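Local coordinates for natterin-like protein (Lethenteron camtschaticum, PDB 6IUL), which probably binds glycans on target cells through a jacalin-like lectin domain and perforates their membranes with an aerolysin-type pore-forming module, at residues M154-M159 and G297-L302; Y186-S191 and V262-N267; A91-T96 and E101-M106. All blocks are in the same frame, centred on the assembly; numbering follows the deposited sequence.

How the contacts relate
Contacts 1 and 2 both belong to the elongated aerolysin-like module and involve strands of one large sheet; contact 3 lies in the jacalin-like lectin domain, its centre about 43 Å from that of contact 1 and 71 Å from that of contact 2. The first two are small, buried and apolar: a pair of tyrosine rings in contact 1, a phenylalanine against valine and alanine in contact 2. Along the chain, contact 2 is nested between the two segments of contact 1, and their centres are 35 Å apart. Residues 91-96 and 101-106 instead form a hydrogen-bonded hairpin, with one face in the domain core and the other partly exposed and carrying charge.

Contact 1: residues M154-M159 and G297-L302; sequences MKYPTM and GIYKGL
Tyr156 brings the edge of its ring up to Tyr299, and these two residues make the whole contact. The touching atom is CE1 of Tyr156, 3.9 Å from CB of Tyr299 and 4.0 Å from its CG, so the approach is to the root of the second side chain and not to its hydroxyl end. CB of Tyr299 lies close to the plane of the Tyr156 ring. The rings form an edge-to-face (T-shaped) pair with centroids 5.8 Å apart and planes at 76°, Tyr156 giving the edge and Tyr299 the face.

Torsions explain the meeting. In Tyr156, CG is anti to the carbonyl carbon (chi1 -52°), which swings the ring out toward the other segment; Tyr299 already points its CB there from the strand. From Tyr156 to Met159 the chain makes a type I beta turn, closed by Met159 N to Tyr156 O at 3.1 Å. This is where strand 135-155 ends, in the aerolysin-like part of the protein, while residues 297-302 run within the long strand 290-313. Both segments belong to the curled, strand-rich body of the aerolysin-like, probably pore-forming module, and their backbones stay well apart, with 8.5 Å between CA of Tyr156 and CA of Tyr299.

Both hydroxyls are held from strand 184-200. Tyr156 OH is hydrogen-bonded to NE1 of Trp200, and Tyr299 OH to OG of Ser198, so each buried polar end is satisfied while the rings pack. The Trp200 ring also meets that of Tyr299. On strand 212-223, Pro219 touches both tyrosines and Ile218 touches Tyr299, whereas Val232 of strand 228-238 packs on Tyr156. The backbone of Tyr299 is hydrogen-bonded to that of Leu275 on strand 260-285.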
ATOM      1  N   MET A 154      -0.464 -18.756  11.122  1.00 39.33           N
ATOM      2  CA  MET A 154       0.820 -18.433  10.501  1.00 43.58           C
ATOM      3  C   MET A 154       1.975 -18.998  11.338  1.00 40.27           C
ATOM      4  O   MET A 154       2.020 -18.803  12.526  1.00 38.53           O
ATOM      5  CB  MET A 154       0.987 -16.913  10.343  1.00 41.77           C
ATOM      6  CG  MET A 154       2.284 -16.495   9.656  1.00 40.55           C
ATOM      7  SD  MET A 154       2.396 -17.061   7.952  1.00 35.92           S
ATOM      8  CE  MET A 154       1.014 -16.202   7.179  1.00 39.07           C
ATOM      9  N   LYS A 155       2.898 -19.692  10.680  1.00 42.33           N
ATOM     10  CA  LYS A 155       4.052 -20.294  11.351  1.00 40.13           C
ATOM     11  C   LYS A 155       5.291 -20.083  10.517  1.00 36.12           C
ATOM     12  O   LYS A 155       5.237 -20.141   9.305  1.00 38.50           O
ATOM     13  CB  LYS A 155       3.856 -21.803  11.581  1.00 41.24           C
ATOM     14  CG  LYS A 155       2.847 -22.108  12.649  1.00 47.77           C
ATOM     15  CD  LYS A 155       2.409 -23.568  12.606  1.00 51.53           C
ATOM     16  CE  LYS A 155       1.563 -23.976  13.797  1.00 58.23           C
ATOM     17  NZ  LYS A 155       0.127 -23.625  13.641  1.00 63.69           N
ATOM     18  N   TYR A 156       6.411 -19.836  11.197  1.00 36.14           N
ATOM     19  CA  TYR A 156       7.713 -19.675  10.589  1.00 41.00           C
ATOM     20  C   TYR A 156       8.592 -20.801  11.162  1.00 45.70           C
ATOM     21  O   TYR A 156       9.275 -20.621  12.181  1.00 46.46           O
ATOM     22  CB  TYR A 156       8.290 -18.290  10.912  1.00 39.90           C
ATOM     23  CG  TYR A 156       7.343 -17.190  10.574  1.00 35.31           C
ATOM     24  CD1 TYR A 156       7.337 -16.626   9.311  1.00 33.74           C
ATOM     25  CD2 TYR A 156       6.447 -16.714  11.535  1.00 34.83           C
ATOM     26  CE1 TYR A 156       6.459 -15.588   9.001  1.00 35.27           C
ATOM     27  CE2 TYR A 156       5.557 -15.708  11.235  1.00 36.43           C
ATOM     28  CZ  TYR A 156       5.556 -15.156   9.956  1.00 36.65           C
ATOM     29  OH  TYR A 156       4.657 -14.155   9.664  1.00 35.65           O
ATOM     30  N   PRO A 157       8.543 -21.977  10.524  1.00 47.25           N
ATOM     31  CA  PRO A 157       9.106 -23.189  11.155  1.00 49.36           C
ATOM     32  C   PRO A 157      10.656 -23.211  11.277  1.00 43.50           C
ATOM     33  O   PRO A 157      11.184 -23.984  12.037  1.00 42.37           O
ATOM     34  CB  PRO A 157       8.595 -24.330  10.252  1.00 49.45           C
ATOM     35  CG  PRO A 157       8.246 -23.677   8.963  1.00 51.42           C
ATOM     36  CD  PRO A 157       7.858 -22.256   9.251  1.00 46.02           C
ATOM     37  N   THR A 158      11.361 -22.376  10.534  1.00 43.79           N
ATOM     38  CA  THR A 158      12.825 -22.321  10.647  1.00 42.96           C
ATOM     39  C   THR A 158      13.317 -21.104  11.441  1.00 48.28           C
ATOM     40  O   THR A 158      14.522 -20.864  11.512  1.00 41.61           O
ATOM     41  CB  THR A 158      13.505 -22.293   9.291  1.00 41.28           C
ATOM     42  OG1 THR A 158      13.244 -21.052   8.639  1.00 40.35           O
ATOM     43  CG2 THR A 158      13.055 -23.489   8.401  1.00 47.02           C
ATOM     44  N   MET A 159      12.390 -20.361  12.046  1.00 48.79           N
ATOM     45  CA  MET A 159      12.704 -19.079  12.645  1.00 53.25           C
ATOM     46  C   MET A 159      13.743 -19.147  13.788  1.00 55.79           C
ATOM     47  O   MET A 159      14.706 -18.379  13.796  1.00 43.88           O
ATOM     48  CB  MET A 159      11.435 -18.414  13.176  1.00 53.11           C
ATOM     49  CG  MET A 159      11.731 -17.024  13.743  1.00 51.43           C
ATOM     50  SD  MET A 159      10.271 -15.986  13.917  1.00 51.69           S
ATOM     51  CE  MET A 159       9.811 -16.264  15.619  1.00 56.78           C
ATOM     52  N   GLY A 297       4.904 -20.922   1.783  1.00 39.16           N
ATOM     53  CA  GLY A 297       5.520 -19.838   0.982  1.00 40.14           C
ATOM     54  C   GLY A 297       6.695 -19.181   1.683  1.00 41.66           C
ATOM     55  O   GLY A 297       7.300 -19.779   2.582  1.00 42.77           O
ATOM     56  N   ILE A 298       7.052 -17.979   1.266  1.00 38.61           N
ATOM     57  CA  ILE A 298       8.124 -17.251   1.904  1.00 39.27           C
ATOM     58  C   ILE A 298       7.680 -15.839   2.361  1.00 39.92           C
ATOM     59  O   ILE A 298       6.937 -15.142   1.679  1.00 37.83           O
ATOM     60  CB  ILE A 298       9.386 -17.178   1.017  1.00 46.43           C
ATOM     61  CG1 ILE A 298       9.175 -16.273  -0.170  1.00 59.01           C
ATOM     62  CG2 ILE A 298       9.849 -18.578   0.536  1.00 42.43           C
ATOM     63  CD1 ILE A 298      10.410 -16.129  -1.052  1.00 68.20           C
ATOM     64  N   TYR A 299       8.156 -15.441   3.529  1.00 36.73           N
ATOM     65  CA  TYR A 299       7.955 -14.129   4.102  1.00 35.01           C
ATOM     66  C   TYR A 299       9.196 -13.313   3.923  1.00 38.69           C
ATOM     67  O   TYR A 299      10.306 -13.747   4.272  1.00 41.91           O
ATOM     68  CB  TYR A 299       7.565 -14.204   5.582  1.00 31.36           C
ATOM     69  CG  TYR A 299       7.447 -12.858   6.251  1.00 34.68           C
ATOM     70  CD1 TYR A 299       6.274 -12.118   6.179  1.00 33.48           C
ATOM     71  CD2 TYR A 299       8.537 -12.285   6.921  1.00 33.59           C
ATOM     72  CE1 TYR A 299       6.166 -10.879   6.764  1.00 35.47           C
ATOM     73  CE2 TYR A 299       8.437 -11.040   7.524  1.00 33.16           C
ATOM     74  CZ  TYR A 299       7.255 -10.335   7.448  1.00 34.11           C
ATOM     75  OH  TYR A 299       7.129  -9.089   8.015  1.00 32.14           O
ATOM     76  N   LYS A 300       9.002 -12.131   3.345  1.00 38.09           N
ATOM     77  CA  LYS A 300      10.037 -11.139   3.167  1.00 42.66           C
ATOM     78  C   LYS A 300       9.612  -9.913   3.981  1.00 43.24           C
ATOM     79  O   LYS A 300       8.496  -9.394   3.840  1.00 40.73           O
ATOM     80  CB  LYS A 300      10.191 -10.757   1.700  1.00 48.37           C
ATOM     81  CG  LYS A 300      10.971 -11.759   0.873  1.00 58.41           C
ATOM     82  CD  LYS A 300      11.412 -11.183  -0.465  1.00 68.87           C
ATOM     83  CE  LYS A 300      12.266 -12.183  -1.238  1.00 74.33           C
ATOM     84  NZ  LYS A 300      13.644 -12.304  -0.666  1.00 79.41           N
ATOM     85  N   GLY A 301      10.508  -9.449   4.835  1.00 40.50           N
ATOM     86  CA  GLY A 301      10.233  -8.296   5.639  1.00 41.40           C
ATOM     87  C   GLY A 301      11.424  -7.363   5.755  1.00 36.74           C
ATOM     88  O   GLY A 301      12.545  -7.729   5.486  1.00 34.95           O
ATOM     89  N   LEU A 302      11.135  -6.149   6.195  1.00 36.77           N
ATOM     90  CA  LEU A 302      12.134  -5.196   6.604  1.00 37.88           C
ATOM     91  C   LEU A 302      11.689  -4.641   7.947  1.00 35.46           C
ATOM     92  O   LEU A 302      10.538  -4.206   8.105  1.00 33.54           O
ATOM     93  CB  LEU A 302      12.258  -4.072   5.586  1.00 42.65           C
ATOM     94  CG  LEU A 302      13.268  -2.954   5.953  1.00 42.17           C
ATOM     95  CD1 LEU A 302      14.664  -3.541   6.102  1.00 41.46           C
ATOM     96  CD2 LEU A 302      13.328  -1.877   4.875  1.00 38.51           C
TER

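Contact 2: residues Y186-S191 and V262-N267; sequences YTFESS and VTVVAN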
ATOM      1  N   TYR A 186      23.149  18.662  29.307  1.00 31.37           N
ATOM      2  CA  TYR A 186      22.513  19.074  28.025  1.00 31.97           C
ATOM      3  C   TYR A 186      21.502  18.060  27.594  1.00 31.07           C
ATOM      4  O   TYR A 186      21.475  16.981  28.115  1.00 36.71           O
ATOM      5  CB  TYR A 186      23.552  19.120  26.884  1.00 33.05           C
ATOM      6  CG  TYR A 186      24.706  20.060  27.067  1.00 33.88           C
ATOM      7  CD1 TYR A 186      25.833  19.663  27.747  1.00 36.94           C
ATOM      8  CD2 TYR A 186      24.679  21.341  26.534  1.00 37.96           C
ATOM      9  CE1 TYR A 186      26.903  20.523  27.915  1.00 37.78           C
ATOM     10  CE2 TYR A 186      25.758  22.193  26.664  1.00 39.28           C
ATOM     11  CZ  TYR A 186      26.854  21.778  27.360  1.00 40.50           C
ATOM     12  OH  TYR A 186      27.939  22.624  27.485  1.00 51.10           O
ATOM     13  N   THR A 187      20.677  18.365  26.608  1.00 34.60           N
ATOM     14  CA  THR A 187      19.680  17.404  26.136  1.00 35.42           C
ATOM     15  C   THR A 187      19.943  17.008  24.688  1.00 32.68           C
ATOM     16  O   THR A 187      19.956  17.843  23.811  1.00 36.52           O
ATOM     17  CB  THR A 187      18.247  17.999  26.211  1.00 40.37           C
ATOM     18  OG1 THR A 187      18.007  18.564  27.518  1.00 45.96           O
ATOM     19  CG2 THR A 187      17.198  16.886  25.889  1.00 38.46           C
ATOM     20  N   PHE A 188      20.129  15.735  24.442  1.00 29.70           N
ATOM     21  CA  PHE A 188      20.249  15.234  23.083  1.00 28.16           C
ATOM     22  C   PHE A 188      18.879  14.771  22.569  1.00 29.33           C
ATOM     23  O   PHE A 188      18.138  14.072  23.276  1.00 29.15           O
ATOM     24  CB  PHE A 188      21.199  14.048  23.079  1.00 28.72           C
ATOM     25  CG  PHE A 188      21.456  13.465  21.722  1.00 29.39           C
ATOM     26  CD1 PHE A 188      22.454  13.965  20.919  1.00 29.77           C
ATOM     27  CD2 PHE A 188      20.713  12.393  21.272  1.00 31.12           C
ATOM     28  CE1 PHE A 188      22.701  13.409  19.669  1.00 30.12           C
ATOM     29  CE2 PHE A 188      20.948  11.819  20.032  1.00 28.97           C
ATOM     30  CZ  PHE A 188      21.931  12.328  19.227  1.00 31.68           C
ATOM     31  N   GLU A 189      18.578  15.145  21.326  1.00 26.20           N
ATOM     32  CA  GLU A 189      17.409  14.681  20.619  1.00 27.85           C
ATOM     33  C   GLU A 189      17.778  14.212  19.219  1.00 26.44           C
ATOM     34  O   GLU A 189      18.638  14.806  18.586  1.00 25.26           O
ATOM     35  CB  GLU A 189      16.449  15.831  20.472  1.00 31.45           C
ATOM     36  CG  GLU A 189      15.694  16.206  21.706  1.00 34.00           C
ATOM     37  CD  GLU A 189      14.775  17.418  21.500  1.00 33.13           C
ATOM     38  OE1 GLU A 189      14.759  18.014  20.403  1.00 34.70           O
ATOM     39  OE2 GLU A 189      14.121  17.810  22.476  1.00 38.13           O
ATOM     40  N   SER A 190      17.100  13.167  18.721  1.00 26.90           N
ATOM     41  CA  SER A 190      17.291  12.715  17.357  1.00 25.85           C
ATOM     42  C   SER A 190      16.062  12.034  16.825  1.00 26.05           C
ATOM     43  O   SER A 190      15.295  11.467  17.592  1.00 27.68           O
ATOM     44  CB  SER A 190      18.489  11.775  17.274  1.00 28.10           C
ATOM     45  OG  SER A 190      18.709  11.394  15.922  1.00 27.29           O
ATOM     46  N   SER A 191      15.885  12.062  15.507  1.00 24.44           N
ATOM     47  CA  SER A 191      14.748  11.358  14.870  1.00 25.72           C
ATOM     48  C   SER A 191      15.124  10.858  13.478  1.00 25.33           C
ATOM     49  O   SER A 191      16.036  11.414  12.824  1.00 25.92           O
ATOM     50  CB  SER A 191      13.526  12.279  14.769  1.00 23.29           C
ATOM     51  OG  SER A 191      13.790  13.439  13.959  1.00 24.12           O
ATOM     52  N   VAL A 262      32.167  15.258  25.353  1.00 35.11           N
ATOM     53  CA  VAL A 262      31.340  14.058  25.183  1.00 32.29           C
ATOM     54  C   VAL A 262      30.794  14.107  23.756  1.00 34.64           C
ATOM     55  O   VAL A 262      30.204  15.112  23.324  1.00 32.93           O
ATOM     56  CB  VAL A 262      30.190  13.969  26.183  1.00 33.94           C
ATOM     57  CG1 VAL A 262      29.314  12.761  25.886  1.00 34.82           C
ATOM     58  CG2 VAL A 262      30.726  13.862  27.587  1.00 37.56           C
ATOM     59  N   THR A 263      31.008  13.039  23.017  1.00 29.09           N
ATOM     60  CA  THR A 263      30.558  12.976  21.631  1.00 30.90           C
ATOM     61  C   THR A 263      29.457  11.923  21.623  1.00 29.39           C
ATOM     62  O   THR A 263      29.615  10.806  22.134  1.00 28.21           O
ATOM     63  CB  THR A 263      31.713  12.603  20.653  1.00 34.01           C
ATOM     64  OG1 THR A 263      32.819  13.531  20.785  1.00 35.90           O
ATOM     65  CG2 THR A 263      31.257  12.711  19.237  1.00 33.41           C
ATOM     66  N   VAL A 264      28.312  12.288  21.080  1.00 28.13           N
ATOM     67  CA  VAL A 264      27.133  11.393  21.085  1.00 27.07           C
ATOM     68  C   VAL A 264      26.776  11.026  19.668  1.00 24.82           C
ATOM     69  O   VAL A 264      26.614  11.898  18.785  1.00 25.89           O
ATOM     70  CB  VAL A 264      25.936  12.075  21.717  1.00 27.56           C
ATOM     71  CG1 VAL A 264      24.719  11.177  21.689  1.00 29.59           C
ATOM     72  CG2 VAL A 264      26.275  12.506  23.130  1.00 29.94           C
ATOM     73  N   VAL A 265      26.680   9.731  19.441  1.00 26.85           N
ATOM     74  CA  VAL A 265      26.256   9.220  18.118  1.00 29.07           C
ATOM     75  C   VAL A 265      24.988   8.409  18.287  1.00 27.58           C
ATOM     76  O   VAL A 265      24.937   7.481  19.084  1.00 25.15           O
ATOM     77  CB  VAL A 265      27.323   8.346  17.484  1.00 32.70           C
ATOM     78  CG1 VAL A 265      26.847   7.837  16.144  1.00 34.75           C
ATOM     79  CG2 VAL A 265      28.627   9.132  17.320  1.00 34.20           C
ATOM     80  N   ALA A 266      23.957   8.802  17.544  1.00 28.70           N
ATOM     81  CA  ALA A 266      22.716   8.051  17.487  1.00 31.65           C
ATOM     82  C   ALA A 266      22.697   7.087  16.305  1.00 28.51           C
ATOM     83  O   ALA A 266      23.019   7.472  15.166  1.00 30.77           O
ATOM     84  CB  ALA A 266      21.503   8.992  17.420  1.00 29.55           C
ATOM     85  N   ASN A 267      22.263   5.870  16.618  1.00 29.46           N
ATOM     86  CA  ASN A 267      22.225   4.729  15.686  1.00 33.25           C
ATOM     87  C   ASN A 267      20.845   4.027  15.677  1.00 32.81           C
ATOM     88  O   ASN A 267      20.021   4.192  16.590  1.00 31.56           O
ATOM     89  CB  ASN A 267      23.268   3.676  16.055  1.00 32.70           C
ATOM     90  CG  ASN A 267      24.669   4.222  16.049  1.00 38.52           C
ATOM     91  OD1 ASN A 267      25.179   4.658  15.001  1.00 40.12           O
ATOM     92  ND2 ASN A 267      25.314   4.229  17.238  1.00 38.16           N
TER
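Val264 is the first residue of 262-267 to reach the other segment, and it does so by laying one methyl on a face of the Phe188 ring. CG1 lies 3.7 Å from the ring centroid and 14° off the ring normal, a CH-pi contact displaced a little toward the rim; its nearest ring atom is CE1 of Phe188, at 3.6 Å. This branch stands anti to the valine's backbone N (chi1 178°). The Phe188 side chain comes from the opposite direction; with its CG likewise anti to the backbone N, the ring extends toward 262-267 and presents a face to Val264.

Val265 turns its side chain away, and Ala266 comes back to the same side as Val264. Its methyl sits at the edge of the Phe188 ring, near the plane, with CB 3.8 Å from CZ of Phe188. Methyls therefore meet this one ring in two ways, over the face and at the rim. The same CB also touches Ser190, whose OG is 4.0 Å away, a van der Waals contact.

The two strands run in roughly the same direction, 27° apart, with axes 8.6 Å from each other at closest approach. That spacing is too wide for backbone pairing, and between 186-191 and 262-267 the contact is made by side chains, in the aerolysin-like module. Ser191 OG is hydrogen-bonded to the backbone N of Ile146 of the second subunit. Strand 184-200 pairs through its backbone with strand 241-256, where Phe252 meets the Phe188 ring and also touches Val264. Strand 260-285 lies between 166-178 and 290-313; from 166-178, Lys172 makes a cation-pi contact with Phe188 and Tyr176 packs on it.

Contact 3: residues A91-T96 and E101-M106; sequences AIKFIT and EFFAKM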
ATOM      1  N   ALA A  91     -24.708 -27.329 -25.140  1.00 29.82           N
ATOM      2  CA  ALA A  91     -24.102 -26.028 -25.228  1.00 28.55           C
ATOM      3  C   ALA A  91     -23.696 -25.492 -23.866  1.00 27.49           C
ATOM      4  O   ALA A  91     -24.288 -25.831 -22.860  1.00 24.13           O
ATOM      5  CB  ALA A  91     -25.086 -25.058 -25.884  1.00 32.23           C
ATOM      6  N   ILE A  92     -22.703 -24.606 -23.886  1.00 28.25           N
ATOM      7  CA  ILE A  92     -22.247 -23.861 -22.734  1.00 26.05           C
ATOM      8  C   ILE A  92     -22.161 -22.379 -23.124  1.00 27.09           C
ATOM      9  O   ILE A  92     -21.588 -22.018 -24.143  1.00 25.70           O
ATOM     10  CB  ILE A  92     -20.823 -24.291 -22.356  1.00 26.53           C
ATOM     11  CG1 ILE A  92     -20.792 -25.767 -21.988  1.00 27.54           C
ATOM     12  CG2 ILE A  92     -20.275 -23.432 -21.213  1.00 27.23           C
ATOM     13  CD1 ILE A  92     -19.401 -26.369 -22.013  1.00 28.22           C
ATOM     14  N   LYS A  93     -22.739 -21.517 -22.304  1.00 26.47           N
ATOM     15  CA  LYS A  93     -22.542 -20.108 -22.435  1.00 28.54           C
ATOM     16  C   LYS A  93     -22.235 -19.459 -21.081  1.00 25.27           C
ATOM     17  O   LYS A  93     -22.945 -19.682 -20.117  1.00 25.51           O
ATOM     18  CB  LYS A  93     -23.804 -19.482 -23.007  1.00 32.09           C
ATOM     19  CG  LYS A  93     -23.697 -17.974 -23.165  1.00 35.52           C
ATOM     20  CD  LYS A  93     -24.902 -17.423 -23.902  1.00 46.20           C
ATOM     21  CE  LYS A  93     -24.805 -15.914 -24.023  1.00 53.27           C
ATOM     22  NZ  LYS A  93     -26.036 -15.392 -24.686  1.00 68.55           N
ATOM     23  N   PHE A  94     -21.214 -18.597 -21.039  1.00 23.57           N
ATOM     24  CA  PHE A  94     -21.066 -17.738 -19.874  1.00 25.93           C
ATOM     25  C   PHE A  94     -20.683 -16.340 -20.235  1.00 25.00           C
ATOM     26  O   PHE A  94     -20.177 -16.098 -21.299  1.00 24.24           O
ATOM     27  CB  PHE A  94     -20.098 -18.335 -18.829  1.00 25.13           C
ATOM     28  CG  PHE A  94     -18.686 -18.560 -19.340  1.00 25.05           C
ATOM     29  CD1 PHE A  94     -17.799 -17.500 -19.399  1.00 27.02           C
ATOM     30  CD2 PHE A  94     -18.220 -19.828 -19.613  1.00 23.46           C
ATOM     31  CE1 PHE A  94     -16.458 -17.687 -19.777  1.00 25.85           C
ATOM     32  CE2 PHE A  94     -16.894 -20.036 -20.020  1.00 25.29           C
ATOM     33  CZ  PHE A  94     -15.998 -18.955 -20.113  1.00 24.29           C
ATOM     34  N   ILE A  95     -20.964 -15.433 -19.304  1.00 26.34           N
ATOM     35  CA  ILE A  95     -20.580 -14.053 -19.419  1.00 28.83           C
ATOM     36  C   ILE A  95     -19.802 -13.704 -18.164  1.00 26.23           C
ATOM     37  O   ILE A  95     -20.221 -14.056 -17.046  1.00 27.59           O
ATOM     38  CB  ILE A  95     -21.825 -13.139 -19.548  1.00 33.51           C
ATOM     39  CG1 ILE A  95     -22.608 -13.491 -20.819  1.00 35.88           C
ATOM     40  CG2 ILE A  95     -21.364 -11.669 -19.677  1.00 35.10           C
ATOM     41  CD1 ILE A  95     -23.985 -12.888 -20.885  1.00 40.46           C
ATOM     42  N   THR A  96     -18.686 -13.022 -18.330  1.00 24.91           N
ATOM     43  CA  THR A  96     -17.834 -12.697 -17.192  1.00 27.82           C
ATOM     44  C   THR A  96     -18.153 -11.366 -16.561  1.00 28.86           C
ATOM     45  O   THR A  96     -18.987 -10.587 -17.072  1.00 26.04           O
ATOM     46  CB  THR A  96     -16.359 -12.686 -17.556  1.00 28.05           C
ATOM     47  OG1 THR A  96     -16.071 -11.507 -18.311  1.00 29.74           O
ATOM     48  CG2 THR A  96     -16.028 -13.948 -18.390  1.00 31.19           C
ATOM     49  N   GLU A 101     -17.801 -12.680 -23.263  1.00 31.83           N
ATOM     50  CA  GLU A 101     -18.747 -13.757 -23.478  1.00 34.26           C
ATOM     51  C   GLU A 101     -18.077 -14.966 -24.136  1.00 34.64           C
ATOM     52  O   GLU A 101     -17.191 -14.822 -24.983  1.00 35.13           O
ATOM     53  CB  GLU A 101     -19.896 -13.280 -24.335  1.00 37.56           C
ATOM     54  CG  GLU A 101     -21.006 -14.328 -24.489  1.00 48.70           C
ATOM     55  CD  GLU A 101     -22.194 -13.906 -25.410  1.00 56.19           C
ATOM     56  OE1 GLU A 101     -22.558 -14.713 -26.325  1.00 54.18           O
ATOM     57  OE2 GLU A 101     -22.803 -12.808 -25.189  1.00 57.97           O
ATOM     58  N   PHE A 102     -18.470 -16.168 -23.703  1.00 29.23           N
ATOM     59  CA  PHE A 102     -17.996 -17.386 -24.329  1.00 27.71           C
ATOM     60  C   PHE A 102     -19.190 -18.288 -24.601  1.00 27.38           C
ATOM     61  O   PHE A 102     -20.017 -18.506 -23.684  1.00 25.95           O
ATOM     62  CB  PHE A 102     -16.991 -18.131 -23.429  1.00 27.58           C
ATOM     63  CG  PHE A 102     -16.517 -19.434 -24.029  1.00 29.19           C
ATOM     64  CD1 PHE A 102     -15.596 -19.446 -25.115  1.00 29.50           C
ATOM     65  CD2 PHE A 102     -17.028 -20.630 -23.586  1.00 27.86           C
ATOM     66  CE1 PHE A 102     -15.165 -20.637 -25.658  1.00 28.23           C
ATOM     67  CE2 PHE A 102     -16.630 -21.840 -24.158  1.00 28.52           C
ATOM     68  CZ  PHE A 102     -15.699 -21.854 -25.168  1.00 29.27           C
ATOM     69  N   PHE A 103     -19.286 -18.799 -25.832  1.00 25.19           N
ATOM     70  CA  PHE A 103     -20.471 -19.546 -26.247  1.00 27.80           C
ATOM     71  C   PHE A 103     -20.064 -20.663 -27.180  1.00 29.27           C
ATOM     72  O   PHE A 103     -19.542 -20.401 -28.248  1.00 28.80           O
ATOM     73  CB  PHE A 103     -21.451 -18.619 -26.984  1.00 30.90           C
ATOM     74  CG  PHE A 103     -22.834 -19.229 -27.230  1.00 36.05           C
ATOM     75  CD1 PHE A 103     -23.316 -20.293 -26.464  1.00 34.41           C
ATOM     76  CD2 PHE A 103     -23.675 -18.692 -28.187  1.00 42.24           C
ATOM     77  CE1 PHE A 103     -24.555 -20.820 -26.686  1.00 37.23           C
ATOM     78  CE2 PHE A 103     -24.958 -19.200 -28.403  1.00 44.22           C
ATOM     79  CZ  PHE A 103     -25.400 -20.260 -27.650  1.00 44.86           C
ATOM     80  N   ALA A 104     -20.251 -21.902 -26.748  1.00 27.89           N
ATOM     81  CA  ALA A 104     -19.920 -23.033 -27.574  1.00 29.74           C
ATOM     82  C   ALA A 104     -21.121 -23.995 -27.620  1.00 28.90           C
ATOM     83  O   ALA A 104     -21.619 -24.414 -26.573  1.00 25.97           O
ATOM     84  CB  ALA A 104     -18.682 -23.716 -27.017  1.00 28.66           C
ATOM     85  N   LYS A 105     -21.570 -24.324 -28.826  1.00 29.51           N
ATOM     86  CA  LYS A 105     -22.764 -25.137 -29.025  1.00 32.22           C
ATOM     87  C   LYS A 105     -22.643 -26.133 -30.199  1.00 30.39           C
ATOM     88  O   LYS A 105     -21.893 -25.901 -31.155  1.00 31.88           O
ATOM     89  CB  LYS A 105     -23.969 -24.214 -29.272  1.00 35.73           C
ATOM     90  CG  LYS A 105     -23.834 -23.383 -30.525  1.00 36.41           C
ATOM     91  CD  LYS A 105     -25.088 -22.631 -30.912  1.00 47.59           C
ATOM     92  CE  LYS A 105     -24.716 -21.588 -31.982  1.00 50.53           C
ATOM     93  NZ  LYS A 105     -25.846 -21.298 -32.892  1.00 59.26           N
ATOM     94  N   MET A 106     -23.337 -27.266 -30.069  1.00 29.34           N
ATOM     95  CA  MET A 106     -23.800 -28.075 -31.205  1.00 33.26           C
ATOM     96  C   MET A 106     -24.178 -27.414 -32.528  1.00 30.77           C
ATOM     97  O   MET A 106     -25.131 -26.681 -32.596  1.00 30.40           O
ATOM     98  CB  MET A 106     -25.214 -28.578 -30.952  1.00 39.59           C
ATOM     99  CG  MET A 106     -25.339 -29.659 -29.968  1.00 43.19           C
ATOM    100  SD  MET A 106     -27.078 -30.131 -29.883  1.00 44.05           S
ATOM    101  CE  MET A 106     -28.055 -28.665 -29.785  1.00 47.08           C
TER
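Residues 91-96 and 101-105 pair as an antiparallel hairpin, their axes 4.8 Å apart and their directions at 173°, with Ile92-Ala104 and Phe94-Phe102 as the hydrogen-bonded pairs, each joined by two reciprocal bonds of 2.9 Å between the backbone N of one residue and the O of the other.

On the face carrying Phe94 and Phe102, CB of Phe102 sits over the Phe94 ring, 3.8 Å from its centroid, in a CH-pi contact. Phe94 has its CG between the backbone N and the carbonyl carbon (chi1 60°), a turn that swings the ring beneath the neighbouring strand. The two rings themselves meet obliquely, their planes at 33°.

The other face is mixed. Lys93 stretches out in an extended chain, passing its CD over a face of the Phe103 ring while its CB touches CD1 of Phe103 at 3.6 Å. The edge of that ring meets the carbonyl oxygen of Ile92. Further out, NZ of Lys93 makes a long salt bridge to OE1 of Glu101, at 3.9 Å, and is at most weakly attracted to the Phe103 ring. Glu101 also rests its CG against CG1 of Ile95. At the far end, the CB atoms of Ala91 and Lys105 touch.

Within the jacalin-like domain, strand 101-105 is an outer strand of a four-stranded antiparallel sheet, one of those that build the beta-prism fold of jacalin-type lectins, and 89-96 pairs on its other side with 75-82, whose Trp81 touches Ala91 and Lys93. The face with Ile92, Phe94, Phe102 and Ala104 looks onto the second four-stranded sheet: Leu33 of strand 30-37 packs on Phe94 and Phe102, Val35 on Phe102 and Ala104, and Phe67 of strand 65-68 meets Phe94 edge-to-face.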